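Local atomic coordinates of sulfatase (Bacteroides fragilis CAG:558, PDB entry 6USS), a protein that probably hydrolyses aryl sulfate esters at a calcium-containing active site, as a gut bacterial member of the sulfatase family. Residues A[45-50]-A[59-64]; A[51-56]-A[76-81]; A[134-139]-A[178-183]. The protein carries 1 engineered substitution. One frame throughout, in Å; residues are numbered along the deposited sequence.

Contact 1 (A[45-50]-A[59-64]); sequences GWQDTS and HYNEVY
The side-chain amide of Asn61 reaches across to the loop 45-50 and donates an N-H of ND2 to the carbonyl O of Thr49, 2.9 Å away at an N-H...O angle of 152°. A chi1 of -63° sets CG of Asn61 beside its backbone N, from where ND2 reaches that oxygen. The acceptor lies in the amide plane, while the donor is tilted 31° from the carbonyl plane. CA-H...O contacts run from Asn61 CA to Thr49 O and from Ser50 CA to Asn61 O. Tyr64 brings its ring edge to the carbonyl of Gln47, with O 3.5 Å from CD2 of the tyrosine, and runs beside Asp48 with ring and carboxylate almost perpendicular. The loop follows strand 35-41 of the central sulfatase sheet, opens with a type I turn from Gly45 to Asp48, and meets the short helix 59-63. Water 1 links Trp46 O to Asn61 ND2; water 2 lies within hydrogen-bonding distance of Asp48 OD1 and Tyr64 OH, over a face of the Tyr60 ring. Further out, Asp48 OD2 accepts the backbone N-H of Gly45 (N to OD2 2.6 Å) from above the carboxylate plane and bonds Tyr288. Thr49 OG1 pairs with Thr66, and Ser50 OG with Glu70.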
loop_
_atom_site.group_PDB
_atom_site.type_symbol
_atom_site.label_atom_id
_atom_site.label_comp_id
_atom_site.label_asym_id
_atom_site.label_seq_id
_atom_site.Cartn_x
_atom_site.Cartn_y
_atom_site.Cartn_z
ATOM N N GLY A 45 -3.367 30.692 -5.150
ATOM C CA GLY A 45 -4.283 31.464 -5.966
ATOM C C GLY A 45 -3.866 31.584 -7.441
ATOM O O GLY A 45 -2.719 31.354 -7.826
ATOM N N TRP A 46 -4.840 31.978 -8.268
ATOM C CA TRP A 46 -4.602 32.228 -9.687
ATOM C C TRP A 46 -3.457 33.196 -9.954
ATOM O O TRP A 46 -2.924 33.216 -11.074
ATOM C CB TRP A 46 -5.859 32.802 -10.318
ATOM C CG TRP A 46 -5.990 32.615 -11.806
ATOM C CD1 TRP A 46 -5.892 31.440 -12.503
ATOM C CD2 TRP A 46 -6.309 33.631 -12.773
ATOM N NE1 TRP A 46 -6.125 31.666 -13.843
ATOM C CE2 TRP A 46 -6.368 33.001 -14.037
ATOM C CE3 TRP A 46 -6.529 35.009 -12.695
ATOM C CZ2 TRP A 46 -6.651 33.704 -15.215
ATOM C CZ3 TRP A 46 -6.809 35.710 -13.867
ATOM C CH2 TRP A 46 -6.877 35.050 -15.109
ATOM N N GLN A 47 -3.084 34.025 -8.980
ATOM C CA GLN A 47 -2.062 35.039 -9.194
ATOM C C GLN A 47 -0.899 34.908 -8.221
ATOM O O GLN A 47 -0.110 35.854 -8.090
ATOM C CB GLN A 47 -2.683 36.435 -9.091
ATOM C CG GLN A 47 -3.644 36.787 -10.232
ATOM C CD GLN A 47 -2.912 37.293 -11.458
ATOM O OE1 GLN A 47 -1.783 37.759 -11.355
ATOM N NE2 GLN A 47 -3.561 37.226 -12.623
ATOM N N ASP A 48 -0.774 33.772 -7.535
ATOM C CA ASP A 48 0.313 33.536 -6.580
ATOM C C ASP A 48 1.551 32.960 -7.264
ATOM O O ASP A 48 2.109 31.944 -6.855
ATOM C CB ASP A 48 -0.178 32.625 -5.464
ATOM C CG ASP A 48 -1.265 33.273 -4.636
ATOM O OD1 ASP A 48 -1.435 34.515 -4.739
ATOM O OD2 ASP A 48 -1.958 32.542 -3.892
ATOM N N THR A 49 1.988 33.639 -8.321
ATOM C CA THR A 49 3.038 33.156 -9.203
ATOM C C THR A 49 3.555 34.348 -9.993
ATOM O O THR A 49 2.854 35.354 -10.152
ATOM C CB THR A 49 2.510 32.056 -10.143
ATOM O OG1 THR A 49 3.448 31.804 -11.202
ATOM C CG2 THR A 49 1.173 32.480 -10.756
ATOM N N SER A 50 4.802 34.243 -10.465
ATOM C CA SER A 50 5.277 35.226 -11.430
ATOM C C SER A 50 4.763 34.951 -12.838
ATOM O O SER A 50 4.879 35.832 -13.690
ATOM C CB SER A 50 6.816 35.313 -11.443
ATOM O OG SER A 50 7.443 34.069 -11.699
ATOM N N HIS A 59 0.455 43.174 -10.493
ATOM C CA HIS A 59 1.487 43.524 -9.526
ATOM C C HIS A 59 1.982 42.293 -8.776
ATOM O O HIS A 59 3.187 42.180 -8.494
ATOM C CB HIS A 59 0.982 44.574 -8.538
ATOM C CG HIS A 59 1.990 44.921 -7.486
ATOM N ND1 HIS A 59 3.235 45.441 -7.791
ATOM C CD2 HIS A 59 1.964 44.778 -6.138
ATOM C CE1 HIS A 59 3.920 45.622 -6.673
ATOM N NE2 HIS A 59 3.174 45.223 -5.659
ATOM N N TYR A 60 1.078 41.356 -8.455
ATOM C CA TYR A 60 1.523 40.099 -7.857
ATOM C C TYR A 60 2.519 39.391 -8.756
ATOM O O TYR A 60 3.541 38.886 -8.277
ATOM C CB TYR A 60 0.339 39.186 -7.581
ATOM C CG TYR A 60 -0.510 39.657 -6.431
ATOM C CD1 TYR A 60 0.071 40.000 -5.215
ATOM C CD2 TYR A 60 -1.886 39.772 -6.556
ATOM C CE1 TYR A 60 -0.697 40.427 -4.143
ATOM C CE2 TYR A 60 -2.671 40.201 -5.479
ATOM C CZ TYR A 60 -2.058 40.521 -4.279
ATOM O OH TYR A 60 -2.794 40.953 -3.220
ATOM N N ASN A 61 2.244 39.341 -10.065
ATOM C CA ASN A 61 3.197 38.726 -10.983
ATOM C C ASN A 61 4.550 39.394 -10.878
ATOM O O ASN A 61 5.585 38.719 -10.895
ATOM C CB ASN A 61 2.699 38.807 -12.422
ATOM C CG ASN A 61 1.424 38.044 -12.637
ATOM O OD1 ASN A 61 0.578 38.439 -13.432
ATOM N ND2 ASN A 61 1.276 36.943 -11.929
ATOM N N GLU A 62 4.564 40.721 -10.748
ATOM C CA GLU A 62 5.835 41.422 -10.625
ATOM C C GLU A 62 6.570 41.024 -9.347
ATOM O O GLU A 62 7.801 40.914 -9.350
ATOM C CB GLU A 62 5.627 42.941 -10.680
ATOM C CG GLU A 62 5.006 43.502 -11.973
ATOM C CD GLU A 62 5.894 43.356 -13.217
ATOM O OE1 GLU A 62 6.961 42.696 -13.155
ATOM O OE2 GLU A 62 5.513 43.906 -14.274
ATOM N N VAL A 63 5.849 40.789 -8.245
ATOM C CA VAL A 63 6.560 40.593 -6.976
ATOM C C VAL A 63 6.938 39.128 -6.702
ATOM O O VAL A 63 7.992 38.868 -6.113
ATOM C CB VAL A 63 5.768 41.192 -5.785
ATOM C CG1 VAL A 63 5.365 42.610 -6.079
ATOM C CG2 VAL A 63 4.544 40.352 -5.396
ATOM N N TYR A 64 6.123 38.159 -7.114
ATOM C CA TYR A 64 6.442 36.768 -6.813
ATOM C C TYR A 64 7.503 36.241 -7.772
ATOM O O TYR A 64 7.769 36.816 -8.828
ATOM C CB TYR A 64 5.186 35.891 -6.885
ATOM C CG TYR A 64 4.117 36.296 -5.888
ATOM C CD1 TYR A 64 4.445 36.549 -4.556
ATOM C CD2 TYR A 64 2.785 36.419 -6.273
ATOM C CE1 TYR A 64 3.481 36.929 -3.636
ATOM C CE2 TYR A 64 1.805 36.791 -5.357
ATOM C CZ TYR A 64 2.160 37.052 -4.033
ATOM O OH TYR A 64 1.198 37.430 -3.107
HETATM O O HOH W 1 -0.929 34.913 -12.860
HETATM O O HOH W 2 -1.470 36.952 -3.793
#

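Contact 2 (A[51-56]-A[76-81]); sequences LPFWTQ and GVMFTQ
Met78 sets its terminal methyl squarely over the Phe53 ring: CE stands 3.6 Å from the ring centroid, 3° off the normal, in a CH-pi contact. The sulfur lies above the same face but farther out, 10° off the normal, with Met78 SD 5.2 Å from the Phe53 centroid, which makes this a Met-aromatic contact with the methyl between sulfur and ring. The bend at chi3 (52°) turns CE out of the extended run of the chain and down onto the face. Purely apolar packing comes from Leu51, which meets Met78 tip to tip, Leu51 CD2 lying 3.7 Å from Met78 CE; both leucine methyls also border the sulfur, so the leucine flanks the methionine end while the ring lies under its methyl. Contacts with backbone oxygens complete the join. Pro52 O is 3.6 Å from Met78 CE, Phe79 O lies at the edge of the Phe53 ring, 3.4 Å from its CE1, and Phe53 O touches Thr80 CG2 at 3.3 Å. Strand 77-83 runs antiparallel to strand 357-363 and parallel to 372-374 in the central mixed sheet; the loop 51-56 packs beside it, with Leu51 also on Ile361 and on Ala73 of helix 67-74, and Phe53 on Pro359.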
loop_
_atom_site.group_PDB
_atom_site.type_symbol
_atom_site.label_atom_id
_atom_site.label_comp_id
_atom_site.label_asym_id
_atom_site.label_seq_id
_atom_site.Cartn_x
_atom_site.Cartn_y
_atom_site.Cartn_z
ATOM N N LEU A 51 4.185 33.777 -13.104
ATOM C CA LEU A 51 3.657 33.481 -14.444
ATOM C C LEU A 51 2.268 34.097 -14.612
ATOM O O LEU A 51 1.348 33.726 -13.874
ATOM C CB LEU A 51 3.588 31.973 -14.689
ATOM C CG LEU A 51 2.991 31.471 -16.020
ATOM C CD1 LEU A 51 3.827 31.922 -17.234
ATOM C CD2 LEU A 51 2.814 29.947 -16.021
ATOM N N PRO A 52 2.063 35.031 -15.571
ATOM C CA PRO A 52 0.759 35.705 -15.696
ATOM C C PRO A 52 -0.264 34.822 -16.401
ATOM O O PRO A 52 -0.133 34.533 -17.595
ATOM C CB PRO A 52 1.096 36.961 -16.518
ATOM C CG PRO A 52 2.622 37.053 -16.527
ATOM C CD PRO A 52 3.067 35.623 -16.470
ATOM N N PHE A 53 -1.311 34.415 -15.655
ATOM C CA PHE A 53 -2.437 33.656 -16.208
ATOM C C PHE A 53 -3.546 34.536 -16.792
ATOM O O PHE A 53 -4.376 34.037 -17.562
ATOM C CB PHE A 53 -3.042 32.746 -15.132
ATOM C CG PHE A 53 -2.348 31.431 -15.007
ATOM C CD1 PHE A 53 -2.878 30.295 -15.602
ATOM C CD2 PHE A 53 -1.139 31.334 -14.332
ATOM C CE1 PHE A 53 -2.225 29.087 -15.516
ATOM C CE2 PHE A 53 -0.478 30.120 -14.238
ATOM C CZ PHE A 53 -1.019 28.992 -14.834
ATOM N N TRP A 54 -3.605 35.807 -16.401
ATOM C CA TRP A 54 -4.480 36.810 -16.979
ATOM C C TRP A 54 -3.911 37.277 -18.321
ATOM O O TRP A 54 -2.786 36.933 -18.692
ATOM C CB TRP A 54 -4.618 37.988 -16.011
ATOM C CG TRP A 54 -5.774 38.848 -16.249
ATOM C CD1 TRP A 54 -6.892 38.539 -16.967
ATOM C CD2 TRP A 54 -5.965 40.174 -15.753
ATOM N NE1 TRP A 54 -7.762 39.598 -16.959
ATOM C CE2 TRP A 54 -7.217 40.616 -16.222
ATOM C CE3 TRP A 54 -5.199 41.032 -14.968
ATOM C CZ2 TRP A 54 -7.719 41.879 -15.935
ATOM C CZ3 TRP A 54 -5.711 42.290 -14.666
ATOM C CH2 TRP A 54 -6.954 42.699 -15.153
ATOM N N THR A 55 -4.686 38.089 -19.052
ATOM C CA THR A 55 -4.176 38.668 -20.296
ATOM C C THR A 55 -3.269 39.877 -20.069
ATOM O O THR A 55 -2.711 40.396 -21.044
ATOM C CB THR A 55 -5.318 39.090 -21.225
ATOM O OG1 THR A 55 -6.133 40.063 -20.561
ATOM C CG2 THR A 55 -6.170 37.900 -21.616
ATOM N N GLN A 56 -3.121 40.352 -18.829
ATOM C CA GLN A 56 -2.105 41.347 -18.513
ATOM C C GLN A 56 -1.422 40.995 -17.195
ATOM O O GLN A 56 -2.061 40.490 -16.267
ATOM C CB GLN A 56 -2.703 42.766 -18.469
ATOM C CG GLN A 56 -3.808 43.004 -17.443
ATOM C CD GLN A 56 -4.928 43.956 -17.950
ATOM O OE1 GLN A 56 -5.599 43.679 -18.959
ATOM N NE2 GLN A 56 -5.133 45.069 -17.235
ATOM N N GLY A 76 5.176 23.865 -22.241
ATOM C CA GLY A 76 3.867 23.243 -22.283
ATOM C C GLY A 76 2.711 24.187 -22.554
ATOM O O GLY A 76 2.871 25.212 -23.232
ATOM N N VAL A 77 1.529 23.842 -22.042
ATOM C CA VAL A 77 0.322 24.638 -22.214
ATOM C C VAL A 77 -0.122 25.116 -20.841
ATOM O O VAL A 77 -0.009 24.377 -19.852
ATOM C CB VAL A 77 -0.806 23.843 -22.916
ATOM C CG1 VAL A 77 -1.213 22.622 -22.090
ATOM C CG2 VAL A 77 -2.036 24.736 -23.218
ATOM N N MET A 78 -0.598 26.363 -20.782
ATOM C CA MET A 78 -1.240 26.917 -19.599
ATOM C C MET A 78 -2.747 26.865 -19.782
ATOM O O MET A 78 -3.257 27.164 -20.866
ATOM C CB MET A 78 -0.821 28.368 -19.362
ATOM C CG MET A 78 0.673 28.602 -19.236
ATOM S SD MET A 78 1.050 30.369 -19.312
ATOM C CE MET A 78 -0.074 31.007 -18.051
ATOM N N PHE A 79 -3.466 26.511 -18.726
ATOM C CA PHE A 79 -4.922 26.584 -18.744
ATOM C C PHE A 79 -5.336 27.813 -17.945
ATOM O O PHE A 79 -5.190 27.845 -16.721
ATOM C CB PHE A 79 -5.549 25.310 -18.189
ATOM C CG PHE A 79 -5.495 24.152 -19.146
ATOM C CD1 PHE A 79 -4.393 23.298 -19.173
ATOM C CD2 PHE A 79 -6.538 23.927 -20.037
ATOM C CE1 PHE A 79 -4.341 22.232 -20.048
ATOM C CE2 PHE A 79 -6.493 22.862 -20.925
ATOM C CZ PHE A 79 -5.389 22.015 -20.931
ATOM N N THR A 80 -5.827 28.830 -18.637
ATOM C CA THR A 80 -6.162 30.092 -17.995
ATOM C C THR A 80 -7.567 30.099 -17.400
ATOM O O THR A 80 -7.945 31.080 -16.748
ATOM C CB THR A 80 -6.001 31.255 -18.991
ATOM O OG1 THR A 80 -6.850 31.041 -20.121
ATOM C CG2 THR A 80 -4.573 31.351 -19.466
ATOM N N GLN A 81 -8.340 29.026 -17.581
ATOM C CA GLN A 81 -9.688 28.936 -17.015
ATOM C C GLN A 81 -9.930 27.537 -16.430
ATOM O O GLN A 81 -10.890 26.848 -16.762
ATOM C CB GLN A 81 -10.730 29.310 -18.071
ATOM C CG GLN A 81 -11.880 30.128 -17.520
ATOM C CD GLN A 81 -12.831 30.692 -18.598
ATOM O OE1 GLN A 81 -13.605 31.615 -18.330
ATOM N NE2 GLN A 81 -12.767 30.142 -19.804
#

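Contact 3 (A[134-139]-A[178-183]); sequences VCQVPN and PYHMGF
Gln136 and His180 meet where the chain leaves strand 133-135 and runs beside a type I turn from Tyr179 to Gly182; the nearest CA atoms are those of Gln136 and Met181, 6.8 Å apart. Gly182 has a positive phi, at which a side chain would press on the preceding carbonyl. Across this gap the backbone N of Gln136 donates to His180 NE2 at 2.9 Å, nearly straight at 171° and 16° out of the imidazole plane. NE2 therefore acts as an acceptor here. A chi1 of 171°, which swings the imidazole away from its own amide nitrogen, brings the ring edge to the 134-139 segment, where Val137 CG1 lies 3.8 Å from His180 CE1. The glutamine answers in the opposite direction: its extended side chain slides past the histidine and donates from NE2 to His180 O at 2.7 Å, in the carbonyl plane and on a lone pair. Gln136 OE1 accepts from Ser148 N, and NE2 also bonds Glu151. Met181, bent twice, crosses Val134 at about a right angle, Met181 CE 3.7 Å from Val134 CG2. His180 ND1 bonds Glu184 of the second subunit, whose Tyr179 stacks on Tyr179 of this one. Each residue uses its backbone to bond the other's side chain, which ties the end of strand 133-135, in a small parallel sheet, to the loop between strands 159-164 and 185-187 of the central sheet at the subunit interface.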
loop_
_atom_site.group_PDB
_atom_site.type_symbol
_atom_site.label_atom_id
_atom_site.label_comp_id
_atom_site.label_asym_id
_atom_site.label_seq_id
_atom_site.Cartn_x
_atom_site.Cartn_y
_atom_site.Cartn_z
ATOM N N VAL A 134 -13.678 9.991 1.484
ATOM C CA VAL A 134 -13.892 8.915 0.527
ATOM C C VAL A 134 -13.043 7.718 0.938
ATOM O O VAL A 134 -12.049 7.844 1.656
ATOM C CB VAL A 134 -13.556 9.346 -0.913
ATOM C CG1 VAL A 134 -14.313 10.629 -1.270
ATOM C CG2 VAL A 134 -12.033 9.509 -1.078
ATOM N N CYS A 135 -13.451 6.545 0.467
ATOM C CA CYS A 135 -12.672 5.324 0.600
ATOM C C CYS A 135 -13.106 4.389 -0.524
ATOM O O CYS A 135 -14.016 4.701 -1.304
ATOM C CB CYS A 135 -12.861 4.704 1.983
ATOM S SG CYS A 135 -14.581 4.208 2.314
ATOM N N GLN A 136 -12.460 3.222 -0.602
ATOM C CA GLN A 136 -12.762 2.264 -1.656
ATOM C C GLN A 136 -13.567 1.080 -1.161
ATOM O O GLN A 136 -13.822 0.160 -1.940
ATOM C CB GLN A 136 -11.478 1.757 -2.322
ATOM C CG GLN A 136 -10.637 2.806 -3.002
ATOM C CD GLN A 136 -9.567 2.181 -3.899
ATOM O OE1 GLN A 136 -9.810 1.927 -5.091
ATOM N NE2 GLN A 136 -8.381 1.916 -3.328
ATOM N N VAL A 137 -13.979 1.079 0.103
ATOM C CA VAL A 137 -14.743 -0.029 0.676
ATOM C C VAL A 137 -16.151 0.452 0.999
ATOM O O VAL A 137 -16.378 1.665 1.119
ATOM C CB VAL A 137 -14.044 -0.594 1.916
ATOM C CG1 VAL A 137 -12.800 -1.320 1.494
ATOM C CG2 VAL A 137 -13.697 0.530 2.863
ATOM N N PRO A 138 -17.120 -0.437 1.108
ATOM C CA PRO A 138 -18.486 0.005 1.426
ATOM C C PRO A 138 -18.758 -0.012 2.927
ATOM O O PRO A 138 -17.892 -0.418 3.716
ATOM C CB PRO A 138 -19.356 -1.004 0.669
ATOM C CG PRO A 138 -18.525 -2.270 0.696
ATOM C CD PRO A 138 -17.075 -1.835 0.640
ATOM N N ASN A 139 -19.950 0.452 3.325
ATOM C CA ASN A 139 -20.429 0.381 4.712
ATOM C C ASN A 139 -19.541 1.166 5.674
ATOM O O ASN A 139 -19.433 0.823 6.855
ATOM C CB ASN A 139 -20.559 -1.070 5.190
ATOM C CG ASN A 139 -21.420 -1.924 4.259
ATOM O OD1 ASN A 139 -22.497 -1.507 3.828
ATOM N ND2 ASN A 139 -20.941 -3.124 3.943
ATOM N N PRO A 178 -3.109 6.854 2.207
ATOM C CA PRO A 178 -2.750 6.752 0.786
ATOM C C PRO A 178 -2.625 5.303 0.298
ATOM O O PRO A 178 -3.020 5.003 -0.842
ATOM C CB PRO A 178 -1.419 7.501 0.726
ATOM C CG PRO A 178 -1.463 8.471 1.907
ATOM C CD PRO A 178 -2.200 7.736 2.967
ATOM N N TYR A 179 -2.092 4.392 1.122
ATOM C CA TYR A 179 -2.023 2.986 0.720
ATOM C C TYR A 179 -3.408 2.420 0.428
ATOM O O TYR A 179 -3.594 1.710 -0.568
ATOM C CB TYR A 179 -1.362 2.144 1.811
ATOM C CG TYR A 179 0.028 2.561 2.192
ATOM C CD1 TYR A 179 1.088 2.431 1.286
ATOM C CD2 TYR A 179 0.290 3.061 3.464
ATOM C CE1 TYR A 179 2.374 2.801 1.632
ATOM C CE2 TYR A 179 1.579 3.450 3.827
ATOM C CZ TYR A 179 2.618 3.313 2.904
ATOM O OH TYR A 179 3.901 3.683 3.246
ATOM N N HIS A 180 -4.389 2.696 1.303
ATOM C CA HIS A 180 -5.751 2.231 1.043
ATOM C C HIS A 180 -6.272 2.733 -0.295
ATOM O O HIS A 180 -7.030 2.026 -0.972
ATOM C CB HIS A 180 -6.715 2.681 2.142
ATOM C CG HIS A 180 -8.150 2.421 1.805
ATOM N ND1 HIS A 180 -8.733 1.178 1.947
ATOM C CD2 HIS A 180 -9.106 3.229 1.291
ATOM C CE1 HIS A 180 -9.992 1.238 1.546
ATOM N NE2 HIS A 180 -10.244 2.472 1.147
ATOM N N MET A 181 -5.887 3.956 -0.681
ATOM C CA MET A 181 -6.371 4.594 -1.896
ATOM C C MET A 181 -5.614 4.157 -3.143
ATOM O O MET A 181 -5.894 4.668 -4.227
ATOM C CB MET A 181 -6.310 6.118 -1.740
ATOM C CG MET A 181 -7.240 6.639 -0.641
ATOM S SD MET A 181 -8.974 6.215 -0.971
ATOM C CE MET A 181 -9.370 7.329 -2.332
ATOM N N GLY A 182 -4.676 3.226 -3.037
ATOM C CA GLY A 182 -4.001 2.712 -4.211
ATOM C C GLY A 182 -2.584 3.200 -4.453
ATOM O O GLY A 182 -2.035 2.911 -5.514
ATOM N N PHE A 183 -1.972 3.916 -3.513
ATOM C CA PHE A 183 -0.569 4.302 -3.629
ATOM C C PHE A 183 0.334 3.227 -3.015
ATOM O O PHE A 183 0.102 2.766 -1.889
ATOM C CB PHE A 183 -0.327 5.660 -2.955
ATOM C CG PHE A 183 -0.928 6.831 -3.700
ATOM C CD1 PHE A 183 -0.228 7.451 -4.738
ATOM C CD2 PHE A 183 -2.192 7.314 -3.358
ATOM C CE1 PHE A 183 -0.774 8.543 -5.433
ATOM C CE2 PHE A 183 -2.759 8.403 -4.041
ATOM C CZ PHE A 183 -2.048 9.017 -5.088
#

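All three contacts are largely buried, but they lie in different surroundings. Contacts 1 and 2 share the long loop after strand 35-41 and touch directly, with Trp46 CZ2 3.3 Å from Phe53 O and Asn61 packed on Pro52. Contact 1 is polar and hydrated, and its Asp48 side chain lies about 7 Å from that of the calcium ligand Asp43; contact 2 is apolar, set against the central sheet and away from the annotated sites. Contact 3, on the opposite side of the chain's centre with its nearest atoms about 20 Å from contact 2, relies on side-chain-to-backbone hydrogen bonds and, unlike the others, reaches the second subunit.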